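Local coordinates for putative peptidoglycan-binding/hydrolysing protein (Peptoclostridium difficile, PDB 5TV7) that probably binds bacterial cell-wall peptidoglycan, and may hydrolyse it, through putative peptidoglycan-binding domains, at residues A[93-98]-A[121-126]. Residues are numbered along the deposited sequence; the frame is centred on the assembly and turned at random.
Sequences ITIMSN and AQIMLT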
loop_
_atom_site.group_PDB
_atom_site.type_symbol
_atom_site.label_atom_id
_atom_site.label_comp_id
_atom_site.label_asym_id
_atom_site.label_seq_id
_atom_site.Cartn_x
_atom_site.Cartn_y
_atom_site.Cartn_z
ATOM N N ILE A 93 -9.565 8.854 4.373
ATOM C CA ILE A 93 -8.130 8.965 4.148
ATOM C C ILE A 93 -7.943 9.215 2.666
ATOM O O ILE A 93 -8.502 8.496 1.833
ATOM C CB ILE A 93 -7.361 7.698 4.565
ATOM C CG1 ILE A 93 -7.322 7.622 6.093
ATOM C CG2 ILE A 93 -5.922 7.721 4.014
ATOM C CD1 ILE A 93 -6.711 6.351 6.628
ATOM N N THR A 94 -7.141 10.220 2.345
ATOM C CA THR A 94 -6.851 10.549 0.959
ATOM C C THR A 94 -5.375 10.340 0.698
ATOM O O THR A 94 -4.530 10.829 1.447
ATOM C CB THR A 94 -7.216 12.016 0.634
ATOM O OG1 THR A 94 -8.576 12.236 0.991
ATOM C CG2 THR A 94 -7.037 12.320 -0.866
ATOM N N ILE A 95 -5.089 9.552 -0.332
ATOM C CA ILE A 95 -3.750 9.345 -0.826
ATOM C C ILE A 95 -3.588 10.370 -1.967
ATOM O O ILE A 95 -4.320 10.330 -2.955
ATOM C CB ILE A 95 -3.556 7.910 -1.349
ATOM C CG1 ILE A 95 -3.829 6.883 -0.227
ATOM C CG2 ILE A 95 -2.148 7.737 -1.927
ATOM C CD1 ILE A 95 -2.922 6.977 0.987
HETATM N N MSE A 96 -2.635 11.281 -1.810
HETATM C CA MSE A 96 -2.420 12.380 -2.758
HETATM C C MSE A 96 -1.155 12.265 -3.571
HETATM O O MSE A 96 -0.080 12.030 -3.042
HETATM C CB MSE A 96 -2.360 13.695 -1.970
HETATM C CG MSE A 96 -3.318 13.690 -0.776
HETATM SE SE MSE A 96 -3.529 15.474 0.038
HETATM C CE MSE A 96 -1.977 15.327 1.261
ATOM N N SER A 97 -1.313 12.405 -4.881
ATOM C CA SER A 97 -0.215 12.437 -5.846
ATOM C C SER A 97 -0.687 13.506 -6.829
ATOM O O SER A 97 -1.125 14.578 -6.393
ATOM C CB SER A 97 -0.044 11.076 -6.505
ATOM O OG SER A 97 -1.243 10.665 -7.128
ATOM N N ASN A 98 -0.602 13.252 -8.130
ATOM C CA ASN A 98 -1.215 14.192 -9.081
ATOM C C ASN A 98 -2.723 13.941 -9.042
ATOM O O ASN A 98 -3.522 14.814 -9.382
ATOM C CB ASN A 98 -0.675 14.022 -10.501
ATOM C CG ASN A 98 -0.783 12.606 -11.005
ATOM O OD1 ASN A 98 -0.741 11.653 -10.230
ATOM N ND2 ASN A 98 -0.892 12.456 -12.312
ATOM N N ALA A 121 -3.893 1.200 1.898
ATOM C CA ALA A 121 -3.286 0.561 3.069
ATOM C C ALA A 121 -1.840 0.168 2.780
ATOM O O ALA A 121 -0.977 0.331 3.624
ATOM C CB ALA A 121 -4.096 -0.659 3.496
ATOM N N GLN A 122 -1.581 -0.320 1.566
ATOM C CA GLN A 122 -0.236 -0.744 1.191
ATOM C C GLN A 122 0.729 0.430 1.142
ATOM O O GLN A 122 1.884 0.301 1.534
ATOM C CB GLN A 122 -0.261 -1.496 -0.147
ATOM C CG GLN A 122 -0.862 -2.886 0.017
ATOM C CD GLN A 122 -1.171 -3.587 -1.287
ATOM O OE1 GLN A 122 -1.348 -2.957 -2.346
ATOM N NE2 GLN A 122 -1.268 -4.905 -1.214
ATOM N N ILE A 123 0.250 1.561 0.642
ATOM C CA ILE A 123 1.048 2.756 0.599
ATOM C C ILE A 123 1.409 3.195 2.017
ATOM O O ILE A 123 2.563 3.449 2.295
ATOM C CB ILE A 123 0.347 3.873 -0.171
ATOM C CG1 ILE A 123 0.422 3.549 -1.667
ATOM C CG2 ILE A 123 1.010 5.213 0.118
ATOM C CD1 ILE A 123 -0.517 4.351 -2.525
HETATM N N MSE A 124 0.431 3.232 2.904
HETATM C CA MSE A 124 0.673 3.645 4.295
HETATM C C MSE A 124 1.585 2.686 5.040
HETATM O O MSE A 124 2.487 3.116 5.770
HETATM C CB MSE A 124 -0.676 3.812 4.994
HETATM C CG MSE A 124 -1.347 5.068 4.450
HETATM SE SE MSE A 124 -2.938 5.527 5.497
HETATM C CE MSE A 124 -4.083 4.102 4.848
ATOM N N LEU A 125 1.372 1.387 4.860
ATOM C CA LEU A 125 2.224 0.373 5.508
ATOM C C LEU A 125 3.660 0.510 5.002
ATOM O O LEU A 125 4.617 0.458 5.790
ATOM C CB LEU A 125 1.693 -1.032 5.254
ATOM C CG LEU A 125 0.396 -1.399 5.956
ATOM C CD1 LEU A 125 -0.218 -2.644 5.331
ATOM C CD2 LEU A 125 0.637 -1.613 7.444
ATOM N N THR A 126 3.808 0.742 3.698
ATOM C CA THR A 126 5.139 0.924 3.124
ATOM C C THR A 126 5.849 2.166 3.711
ATOM O O THR A 126 7.048 2.107 3.981
ATOM C CB THR A 126 5.100 0.960 1.593
ATOM O OG1 THR A 126 4.494 -0.248 1.117
ATOM C CG2 THR A 126 6.492 1.066 1.029
#
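Strand 93-96, carrying Ile-93 and Ile-95, faces helix 121-126, carrying Ile-123 and Met-124, with the two axes 10.0 Å apart at closest approach and 75° between their directions. The nearest CA atoms are those of Ile-95 and Ile-123, 8.3 Å apart. No hydrogen bond crosses, and the contact is purely apolar. Met-124 is a selenomethionine. It meets Ile-93 tip to tip, with its CE 3.9 Å from CD1 of Ile-93. The chain of Met-124 is bent at chi3 (-73°), and both SE and CE lie against Ile-93; SE of Met-124 is 4.0 Å from CG2 of Ile-93. The selenium end therefore touches both branches of the isoleucine. Further back along the same side chain, CG of Met-124 lies 4.3 Å from CD1 of Ile-95. The other branch of Ile-95 serves Ile-123: its CG2 lies 3.8 Å from CD1 of Ile-123, where the two side chains cross obliquely. All four residues are buried. Met-124 also packs on Trp-166 and Thr-173 of helix 163-173, while Ile-95 touches Tyr-82 and Val-84 of the adjacent strand 78-87. Ile-93 and Ile-95, two apart on the strand, both point toward the helix. This is helix-on-sheet packing: helix 116-127, within the second putative peptidoglycan-binding region (114-169), is joined by buried apolar side chains to strand 92-96 of a five-stranded antiparallel sheet.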